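2-aminomuconate 6-semialdehyde dehydrogenase (Burkholderia cenocepacia, PDB 4U3W) probably catalyses the NAD-dependent oxidation of 2-aminomuconate 6-semialdehyde to 2-aminomuconate. Local coordinates at residues 96-101 and 209-214; 280-285 and 420-425; 424-429 and 449-454. All blocks are in the same frame, centred on the assembly; numbering follows the deposited sequence.

Interaction 1. Residues 96-101 and 209-214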
loop_
_atom_site.group_PDB
_atom_site.type_symbol
_atom_site.label_atom_id
_atom_site.label_comp_id
_atom_site.label_asym_id
_atom_site.label_seq_id
_atom_site.Cartn_x
_atom_site.Cartn_y
_atom_site.Cartn_z
ATOM N N GLU A 96 -7.734 -29.828 13.090
ATOM C CA GLU A 96 -7.918 -29.642 14.541
ATOM C C GLU A 96 -8.720 -30.794 15.149
ATOM O O GLU A 96 -8.392 -31.297 16.199
ATOM C CB GLU A 96 -8.633 -28.303 14.805
ATOM C CG GLU A 96 -7.975 -27.345 15.807
ATOM C CD GLU A 96 -8.396 -25.877 15.572
ATOM O OE1 GLU A 96 -9.540 -25.644 15.123
ATOM O OE2 GLU A 96 -7.578 -24.954 15.813
ATOM N N ALA A 97 -9.797 -31.191 14.472
ATOM C CA ALA A 97 -10.660 -32.302 14.919
ATOM C C ALA A 97 -9.921 -33.649 14.945
ATOM O O ALA A 97 -10.345 -34.611 15.600
ATOM C CB ALA A 97 -11.921 -32.388 14.006
ATOM N N ARG A 98 -8.818 -33.741 14.216
ATOM C CA ARG A 98 -8.015 -34.942 14.238
ATOM C C ARG A 98 -6.586 -34.651 14.699
ATOM O O ARG A 98 -5.646 -35.280 14.226
ATOM C CB ARG A 98 -8.016 -35.605 12.845
ATOM C CG ARG A 98 -9.436 -36.029 12.380
ATOM C CD ARG A 98 -9.422 -36.661 10.999
ATOM N NE ARG A 98 -8.760 -37.971 11.003
ATOM C CZ ARG A 98 -8.600 -38.666 9.883
ATOM N NH1 ARG A 98 -9.047 -38.133 8.768
ATOM N NH2 ARG A 98 -7.980 -39.829 9.866
ATOM N N PHE A 99 -6.433 -33.694 15.621
ATOM C CA PHE A 99 -5.114 -33.161 15.950
ATOM C C PHE A 99 -4.162 -34.252 16.409
ATOM O O PHE A 99 -3.025 -34.343 15.913
ATOM C CB PHE A 99 -5.248 -32.034 17.010
ATOM C CG PHE A 99 -3.946 -31.317 17.327
ATOM C CD1 PHE A 99 -3.074 -31.817 18.284
ATOM C CD2 PHE A 99 -3.648 -30.087 16.748
ATOM C CE1 PHE A 99 -1.886 -31.120 18.624
ATOM C CE2 PHE A 99 -2.453 -29.388 17.081
ATOM C CZ PHE A 99 -1.578 -29.914 17.989
ATOM N N ASP A 100 -4.612 -35.120 17.323
ATOM C CA ASP A 100 -3.725 -36.169 17.825
ATOM C C ASP A 100 -3.301 -37.198 16.756
ATOM O O ASP A 100 -2.193 -37.733 16.811
ATOM C CB ASP A 100 -4.367 -36.899 18.999
ATOM C CG ASP A 100 -4.433 -36.033 20.257
ATOM O OD1 ASP A 100 -3.859 -34.920 20.282
ATOM O OD2 ASP A 100 -5.051 -36.476 21.241
ATOM N N GLU A 101 -4.183 -37.528 15.823
ATOM C CA GLU A 101 -3.799 -38.379 14.705
ATOM C C GLU A 101 -2.714 -37.742 13.854
ATOM O O GLU A 101 -1.858 -38.430 13.344
ATOM C CB GLU A 101 -4.999 -38.665 13.783
ATOM C CG GLU A 101 -5.982 -39.684 14.282
ATOM C CD GLU A 101 -7.074 -39.919 13.262
ATOM O OE1 GLU A 101 -6.808 -40.614 12.259
ATOM O OE2 GLU A 101 -8.178 -39.370 13.432
ATOM N N ALA A 209 -5.296 -35.191 2.888
ATOM C CA ALA A 209 -6.234 -35.593 1.841
ATOM C C ALA A 209 -7.560 -36.107 2.422
ATOM O O ALA A 209 -8.601 -35.790 1.879
ATOM C CB ALA A 209 -5.579 -36.721 0.917
ATOM N N GLU A 210 -7.512 -36.917 3.494
ATOM C CA GLU A 210 -8.749 -37.394 4.137
ATOM C C GLU A 210 -9.597 -36.238 4.647
ATOM O O GLU A 210 -10.850 -36.250 4.554
ATOM C CB GLU A 210 -8.419 -38.333 5.318
ATOM C CG GLU A 210 -7.725 -39.598 4.861
ATOM C CD GLU A 210 -7.436 -40.577 5.985
ATOM O OE1 GLU A 210 -8.024 -40.436 7.081
ATOM O OE2 GLU A 210 -6.634 -41.520 5.761
ATOM N N VAL A 211 -8.932 -35.226 5.187
ATOM C CA VAL A 211 -9.663 -34.034 5.658
ATOM C C VAL A 211 -10.313 -33.304 4.471
ATOM O O VAL A 211 -11.508 -32.928 4.550
ATOM C CB VAL A 211 -8.740 -33.071 6.486
ATOM C CG1 VAL A 211 -9.483 -31.726 6.734
ATOM C CG2 VAL A 211 -8.402 -33.735 7.820
ATOM N N MET A 212 -9.551 -33.092 3.389
ATOM C CA MET A 212 -10.086 -32.511 2.144
ATOM C C MET A 212 -11.361 -33.236 1.695
ATOM O O MET A 212 -12.355 -32.614 1.298
ATOM C CB MET A 212 -9.059 -32.584 0.961
ATOM C CG MET A 212 -7.712 -31.862 1.228
ATOM S SD MET A 212 -8.004 -30.070 1.499
ATOM C CE MET A 212 -6.322 -29.468 1.662
ATOM N N HIS A 213 -11.276 -34.561 1.707
ATOM C CA HIS A 213 -12.382 -35.436 1.345
ATOM C C HIS A 213 -13.566 -35.290 2.314
ATOM O O HIS A 213 -14.709 -35.153 1.880
ATOM C CB HIS A 213 -11.898 -36.896 1.335
ATOM C CG HIS A 213 -12.862 -37.828 0.672
ATOM N ND1 HIS A 213 -13.223 -37.691 -0.649
ATOM C CD2 HIS A 213 -13.546 -38.899 1.140
ATOM C CE1 HIS A 213 -14.092 -38.634 -0.971
ATOM N NE2 HIS A 213 -14.296 -39.390 0.092
ATOM N N ASP A 214 -13.284 -35.295 3.623
ATOM C CA ASP A 214 -14.359 -35.250 4.604
ATOM C C ASP A 214 -15.091 -33.898 4.608
ATOM O O ASP A 214 -16.314 -33.859 4.797
ATOM C CB ASP A 214 -13.832 -35.598 6.005
ATOM C CG ASP A 214 -13.599 -37.095 6.193
ATOM O OD1 ASP A 214 -14.091 -37.907 5.359
ATOM O OD2 ASP A 214 -12.903 -37.470 7.175
HETATM O O HOH W 1 -11.027 -36.005 8.155
#

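Interaction 2. Residues 280-285 and 420-425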
loop_
_atom_site.group_PDB
_atom_site.type_symbol
_atom_site.label_atom_id
_atom_site.label_comp_id
_atom_site.label_asym_id
_atom_site.label_seq_id
_atom_site.Cartn_x
_atom_site.Cartn_y
_atom_site.Cartn_z
ATOM N N VAL A 280 25.928 -15.004 14.342
ATOM C CA VAL A 280 27.021 -14.104 14.753
ATOM C C VAL A 280 26.751 -13.675 16.172
ATOM O O VAL A 280 25.651 -13.242 16.467
ATOM C CB VAL A 280 27.146 -12.852 13.819
ATOM C CG1 VAL A 280 28.314 -11.951 14.244
ATOM C CG2 VAL A 280 27.356 -13.311 12.361
ATOM N N VAL A 281 27.732 -13.870 17.049
ATOM C CA VAL A 281 27.600 -13.455 18.435
ATOM C C VAL A 281 28.672 -12.419 18.799
ATOM O O VAL A 281 29.837 -12.744 18.862
ATOM C CB VAL A 281 27.686 -14.664 19.428
ATOM C CG1 VAL A 281 27.414 -14.173 20.857
ATOM C CG2 VAL A 281 26.636 -15.742 19.029
ATOM N N PHE A 282 28.258 -11.175 19.037
ATOM C CA PHE A 282 29.183 -10.141 19.452
ATOM C C PHE A 282 29.446 -10.256 20.972
ATOM O O PHE A 282 28.576 -10.761 21.699
ATOM C CB PHE A 282 28.605 -8.760 19.081
ATOM C CG PHE A 282 28.699 -8.459 17.609
ATOM C CD1 PHE A 282 29.849 -7.873 17.081
ATOM C CD2 PHE A 282 27.652 -8.811 16.741
ATOM C CE1 PHE A 282 29.952 -7.602 15.737
ATOM C CE2 PHE A 282 27.731 -8.524 15.387
ATOM C CZ PHE A 282 28.887 -7.930 14.879
ATOM N N ALA A 283 30.602 -9.765 21.455
ATOM C CA ALA A 283 30.922 -9.817 22.889
ATOM C C ALA A 283 29.887 -9.050 23.726
ATOM O O ALA A 283 29.706 -9.358 24.896
ATOM C CB ALA A 283 32.385 -9.243 23.182
ATOM N N ASP A 284 29.190 -8.072 23.136
ATOM C CA ASP A 284 28.199 -7.299 23.893
ATOM C C ASP A 284 26.822 -7.975 23.942
ATOM O O ASP A 284 25.851 -7.405 24.463
ATOM C CB ASP A 284 28.068 -5.874 23.327
ATOM C CG ASP A 284 27.501 -5.823 21.871
ATOM O OD1 ASP A 284 26.612 -6.624 21.511
ATOM O OD2 ASP A 284 27.936 -4.940 21.076
ATOM N N ALA A 285 26.718 -9.182 23.381
ATOM C CA ALA A 285 25.448 -9.905 23.402
ATOM C C ALA A 285 25.077 -10.321 24.798
ATOM O O ALA A 285 25.941 -10.382 25.675
ATOM C CB ALA A 285 25.494 -11.174 22.453
ATOM N N ASP A 420 37.392 -10.803 14.984
ATOM C CA ASP A 420 37.900 -9.638 15.706
ATOM C C ASP A 420 37.166 -8.337 15.459
ATOM O O ASP A 420 37.146 -7.486 16.332
ATOM C CB ASP A 420 39.384 -9.449 15.376
ATOM C CG ASP A 420 40.212 -10.616 15.847
ATOM O OD1 ASP A 420 40.194 -10.882 17.073
ATOM O OD2 ASP A 420 40.805 -11.301 14.980
ATOM N N ASP A 421 36.629 -8.124 14.263
ATOM C CA ASP A 421 35.879 -6.902 14.052
ATOM C C ASP A 421 34.676 -7.006 13.090
ATOM O O ASP A 421 34.458 -7.997 12.347
ATOM C CB ASP A 421 36.814 -5.761 13.605
ATOM C CG ASP A 421 37.567 -6.070 12.336
ATOM O OD1 ASP A 421 36.935 -6.004 11.261
ATOM O OD2 ASP A 421 38.802 -6.315 12.415
ATOM N N GLU A 422 33.882 -5.953 13.158
ATOM C CA GLU A 422 32.600 -5.924 12.510
ATOM C C GLU A 422 32.680 -6.015 10.982
ATOM O O GLU A 422 31.964 -6.810 10.378
ATOM C CB GLU A 422 31.875 -4.661 12.923
ATOM C CG GLU A 422 30.430 -4.679 12.491
ATOM C CD GLU A 422 29.711 -3.466 13.035
ATOM O OE1 GLU A 422 29.477 -3.419 14.246
ATOM O OE2 GLU A 422 29.394 -2.556 12.256
ATOM N N ALA A 423 33.545 -5.222 10.352
ATOM C CA ALA A 423 33.632 -5.263 8.896
ATOM C C ALA A 423 34.053 -6.666 8.407
ATOM O O ALA A 423 33.596 -7.159 7.357
ATOM C CB ALA A 423 34.606 -4.190 8.405
ATOM N N GLU A 424 34.925 -7.295 9.196
ATOM C CA GLU A 424 35.428 -8.623 8.943
ATOM C C GLU A 424 34.350 -9.686 8.962
ATOM O O GLU A 424 34.231 -10.485 8.019
ATOM C CB GLU A 424 36.498 -8.977 9.979
ATOM C CG GLU A 424 36.961 -10.430 9.897
ATOM C CD GLU A 424 37.478 -10.989 11.223
ATOM O OE1 GLU A 424 37.671 -10.221 12.165
ATOM O OE2 GLU A 424 37.661 -12.206 11.334
ATOM N N VAL A 425 33.554 -9.724 10.028
ATOM C CA VAL A 425 32.589 -10.822 10.139
ATOM C C VAL A 425 31.451 -10.659 9.109
ATOM O O VAL A 425 30.872 -11.634 8.657
ATOM C CB VAL A 425 32.019 -10.938 11.601
ATOM C CG1 VAL A 425 30.928 -9.904 11.882
ATOM C CG2 VAL A 425 31.479 -12.325 11.854
#

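Interaction 3. Residues 424-429 and 449-454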
loop_
_atom_site.group_PDB
_atom_site.type_symbol
_atom_site.label_atom_id
_atom_site.label_comp_id
_atom_site.label_asym_id
_atom_site.label_seq_id
_atom_site.Cartn_x
_atom_site.Cartn_y
_atom_site.Cartn_z
ATOM N N GLU A 424 34.925 -7.295 9.196
ATOM C CA GLU A 424 35.428 -8.623 8.943
ATOM C C GLU A 424 34.350 -9.686 8.962
ATOM O O GLU A 424 34.231 -10.485 8.019
ATOM C CB GLU A 424 36.498 -8.977 9.979
ATOM C CG GLU A 424 36.961 -10.430 9.897
ATOM C CD GLU A 424 37.478 -10.989 11.223
ATOM O OE1 GLU A 424 37.671 -10.221 12.165
ATOM O OE2 GLU A 424 37.661 -12.206 11.334
ATOM N N VAL A 425 33.554 -9.724 10.028
ATOM C CA VAL A 425 32.589 -10.822 10.139
ATOM C C VAL A 425 31.451 -10.659 9.109
ATOM O O VAL A 425 30.872 -11.634 8.657
ATOM C CB VAL A 425 32.019 -10.938 11.601
ATOM C CG1 VAL A 425 30.928 -9.904 11.882
ATOM C CG2 VAL A 425 31.479 -12.325 11.854
ATOM N N VAL A 426 31.121 -9.423 8.746
ATOM C CA VAL A 426 30.133 -9.203 7.697
ATOM C C VAL A 426 30.633 -9.876 6.387
ATOM O O VAL A 426 29.880 -10.596 5.717
ATOM C CB VAL A 426 29.875 -7.697 7.481
ATOM C CG1 VAL A 426 29.134 -7.466 6.166
ATOM C CG2 VAL A 426 29.041 -7.097 8.679
ATOM N N LYS A 427 31.898 -9.651 6.042
ATOM C CA LYS A 427 32.490 -10.276 4.865
ATOM C C LYS A 427 32.477 -11.786 4.960
ATOM O O LYS A 427 32.176 -12.470 3.957
ATOM C CB LYS A 427 33.927 -9.807 4.633
ATOM C CG LYS A 427 34.026 -8.355 4.216
ATOM C CD LYS A 427 35.486 -7.946 3.984
ATOM C CE LYS A 427 35.617 -6.441 3.770
ATOM N NZ LYS A 427 34.874 -6.029 2.549
ATOM N N ARG A 428 32.786 -12.323 6.142
ATOM C CA ARG A 428 32.836 -13.797 6.275
ATOM C C ARG A 428 31.424 -14.434 6.148
ATOM O O ARG A 428 31.228 -15.489 5.525
ATOM C CB ARG A 428 33.489 -14.159 7.611
ATOM C CG ARG A 428 34.931 -13.655 7.644
ATOM C CD ARG A 428 35.655 -13.949 8.937
ATOM N NE ARG A 428 35.915 -15.377 9.166
ATOM C CZ ARG A 428 36.374 -15.839 10.333
ATOM N NH1 ARG A 428 36.599 -14.985 11.325
ATOM N NH2 ARG A 428 36.594 -17.130 10.523
ATOM N N VAL A 429 30.443 -13.768 6.725
ATOM C CA VAL A 429 29.072 -14.231 6.582
ATOM C C VAL A 429 28.689 -14.233 5.096
ATOM O O VAL A 429 28.173 -15.229 4.609
ATOM C CB VAL A 429 28.076 -13.343 7.402
ATOM C CG1 VAL A 429 26.597 -13.631 6.969
ATOM C CG2 VAL A 429 28.249 -13.570 8.906
ATOM N N HIS A 449 21.128 -2.881 13.739
ATOM C CA HIS A 449 20.545 -2.429 12.468
ATOM C C HIS A 449 21.597 -2.295 11.346
ATOM O O HIS A 449 21.347 -2.724 10.209
ATOM C CB HIS A 449 19.778 -1.093 12.669
ATOM C CG HIS A 449 18.565 -1.248 13.538
ATOM N ND1 HIS A 449 17.446 -1.960 13.145
ATOM C CD2 HIS A 449 18.307 -0.794 14.792
ATOM C CE1 HIS A 449 16.561 -1.965 14.129
ATOM N NE2 HIS A 449 17.059 -1.253 15.142
ATOM N N ARG A 450 22.773 -1.749 11.651
ATOM C CA ARG A 450 23.743 -1.522 10.561
ATOM C C ARG A 450 24.369 -2.822 10.055
ATOM O O ARG A 450 24.677 -2.935 8.847
ATOM C CB ARG A 450 24.843 -0.547 10.986
ATOM C CG ARG A 450 25.933 -1.125 11.853
ATOM C CD ARG A 450 26.837 0.011 12.397
ATOM N NE ARG A 450 27.825 -0.555 13.300
ATOM C CZ ARG A 450 28.129 -0.098 14.511
ATOM N NH1 ARG A 450 27.576 1.013 14.987
ATOM N NH2 ARG A 450 29.044 -0.744 15.228
ATOM N N VAL A 451 24.542 -3.806 10.941
ATOM C CA VAL A 451 25.068 -5.106 10.504
ATOM C C VAL A 451 23.987 -5.884 9.706
ATOM O O VAL A 451 24.262 -6.402 8.618
ATOM C CB VAL A 451 25.543 -5.989 11.691
ATOM C CG1 VAL A 451 25.882 -7.374 11.178
ATOM C CG2 VAL A 451 26.801 -5.393 12.363
ATOM N N ALA A 452 22.767 -5.928 10.241
ATOM C CA ALA A 452 21.673 -6.690 9.631
ATOM C C ALA A 452 21.453 -6.270 8.191
ATOM O O ALA A 452 21.182 -7.132 7.343
ATOM C CB ALA A 452 20.350 -6.535 10.453
ATOM N N LYS A 453 21.605 -4.964 7.907
ATOM C CA LYS A 453 21.297 -4.408 6.580
ATOM C C LYS A 453 22.339 -4.798 5.515
ATOM O O LYS A 453 22.067 -4.725 4.317
ATOM C CB LYS A 453 21.200 -2.854 6.662
ATOM N N GLN A 454 23.519 -5.231 5.959
ATOM C CA GLN A 454 24.596 -5.626 5.057
ATOM C C GLN A 454 24.573 -7.110 4.727
ATOM O O GLN A 454 25.279 -7.545 3.818
ATOM C CB GLN A 454 25.964 -5.285 5.685
ATOM C CG GLN A 454 26.144 -3.811 6.022
ATOM C CD GLN A 454 27.491 -3.548 6.663
ATOM O OE1 GLN A 454 28.550 -3.661 6.009
ATOM N NE2 GLN A 454 27.471 -3.215 7.955
#

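Interaction 1. Residues 96-101 and 209-214
Arg98 reaches Glu210 through a chain that leaves with CG anti to its carbonyl carbon and then bends about CG-CD (chi3 69°), while the glutamate comes extended from its helix and lies roughly perpendicular to the arginine. The guanidinium meets it end-on, NH1 and NH2 both donating to a single oxygen, Glu210 OE1, with NH2 to OE1 at 2.9 Å. That oxygen lies 2° out of the guanidinium plane, and the two N-H groups approach it from the same face of the carboxylate.

A different edge serves Glu101: Arg98 NE gives to Glu101 OE2 at 2.9 Å and NH2 to Glu101 OE1 at 2.8 Å, a side-on pair with one nitrogen for each oxygen. Gripped on two edges, the group is fixed in rotation, and its charge probably offsets the mutual repulsion of the two glutamates. A water accepts from Arg98 NH1 and donates to Asp214 OD2 (2.6 Å), drawing in a third acid. Farther back along the side chain, Arg98 CD approaches Val211 CG2 at 4.4 Å. This is a partly exposed salt-bridge network, centred on an arginine at the N-cap of helix 99-110 and tying that start to the end of helix 203-214.

Interaction 2. Residues 280-285 and 420-425
The contact belongs to an alpha/beta layer of the aldehyde dehydrogenase fold, where helix 422-430 lies against the seven-stranded mixed sheet and the end of strand 277-281 meets the first turn of that helix. The sheet side offers Val280 and Phe282, the helix side Val425 and Glu422, and the join is apolar.

Val280 and Val425 point their methyl ends at one another. Val280 CG1 stands 4.0 Å from Val425 CG2 and 4.1 Å from Val425 CG1, so one methyl sits before both branches of the other valine. Val425 holds CG1 between its backbone N and carbonyl carbon (chi1 79°), and this brings the methyl obliquely to the far end of the Phe282 ring as well: Phe282 CZ to Val425 CG1 is 4.1 Å. The same end of the ring also meets the aliphatic part of Glu422, with Phe282 CZ 4.3 Å from Glu422 CG, again at an oblique approach. Phe419, on strand 413-419, stacks edge-to-face with Phe282, and Arg447 makes a cation-pi contact with it. The carboxylate of Glu422 turns to other partners, pairing with Arg447 and Arg450.

The helix start is fixed by a capping box. Asp421, the N-cap, accepts from Glu424 N through OD1 at 3.2 Å, and Glu424 returns the bond by accepting from Asp421 N. Its OE1 takes a second donor too, the amide of Asp420, and the two N-H groups arrive on the same face of the carboxylate: Asp421 N is 3.1 Å from Glu424 OE1, nearly along the C-O axis, and Asp420 N is 2.9 Å away on the syn side.

Interaction 3. Residues 424-429 and 449-454
Between residues 424-429 and 449-454 the backbones come nearest at Val426 and Val451, whose CA atoms lie 7.1 Å apart, close enough for short side chains to fill the gap. Val426 carries the contact from its side and divides its two methyls between two partners. CG1 stands anti to the backbone N (chi1 165°) and goes to Gln454, while CG2, anti to the carbonyl carbon, goes to Val451. The two valine side chains run antiparallel, passing alongside, with Val426 CG2 4.0 Å from Val451 CG1.

Gln454 lies square across Val426. Its CB and its amide oxygen OE1 each lie 3.9 Å from Val426 CG1, so the methyl rests against the chain at both its root and its end. The amide is held by its other atom: Gln454 NE2 donates to Arg450 O at 2.9 Å with an N-H...O angle of 163°, coming from above the carbonyl plane.

Within the aldehyde dehydrogenase fold this is a helix-helix contact inside one layer. Helix 422-430 rests on the mixed sheet through Val429, which touches Ala278 and Val280 of strand 277-281, and helix 445-452 packs on its flank. Helix 445-452 also borders the subunit interface, where His449 ND1 is hydrogen-bonded to Tyr157 OH of the second subunit. On the flank of helix 422-430 away from Val451, Arg428 NH1 makes a salt bridge one turn back to Glu424 OE2 at 3.0 Å, and Arg428 NE has a further acid in Asp400.

In the fold
Interactions 2 and 3 are neighbours, with centres about 9 Å apart, and both use helix 422-430: its Val425 turns to the sheet in one, its Val426 to helix 445-452 in the other. Both are buried and mainly apolar, and they are stitched together where Glu422 pairs with Arg450 and where Phe282 and Val451 touch. Interaction 1 stands apart, about 45 Å or more from either between centres and across the chain's centre. Partly exposed, it joins two helices mainly through charge and a water. Here the buried contacts rest largely on methyl and ring packing, while the more exposed one, between helix ends, rests on ion pairs.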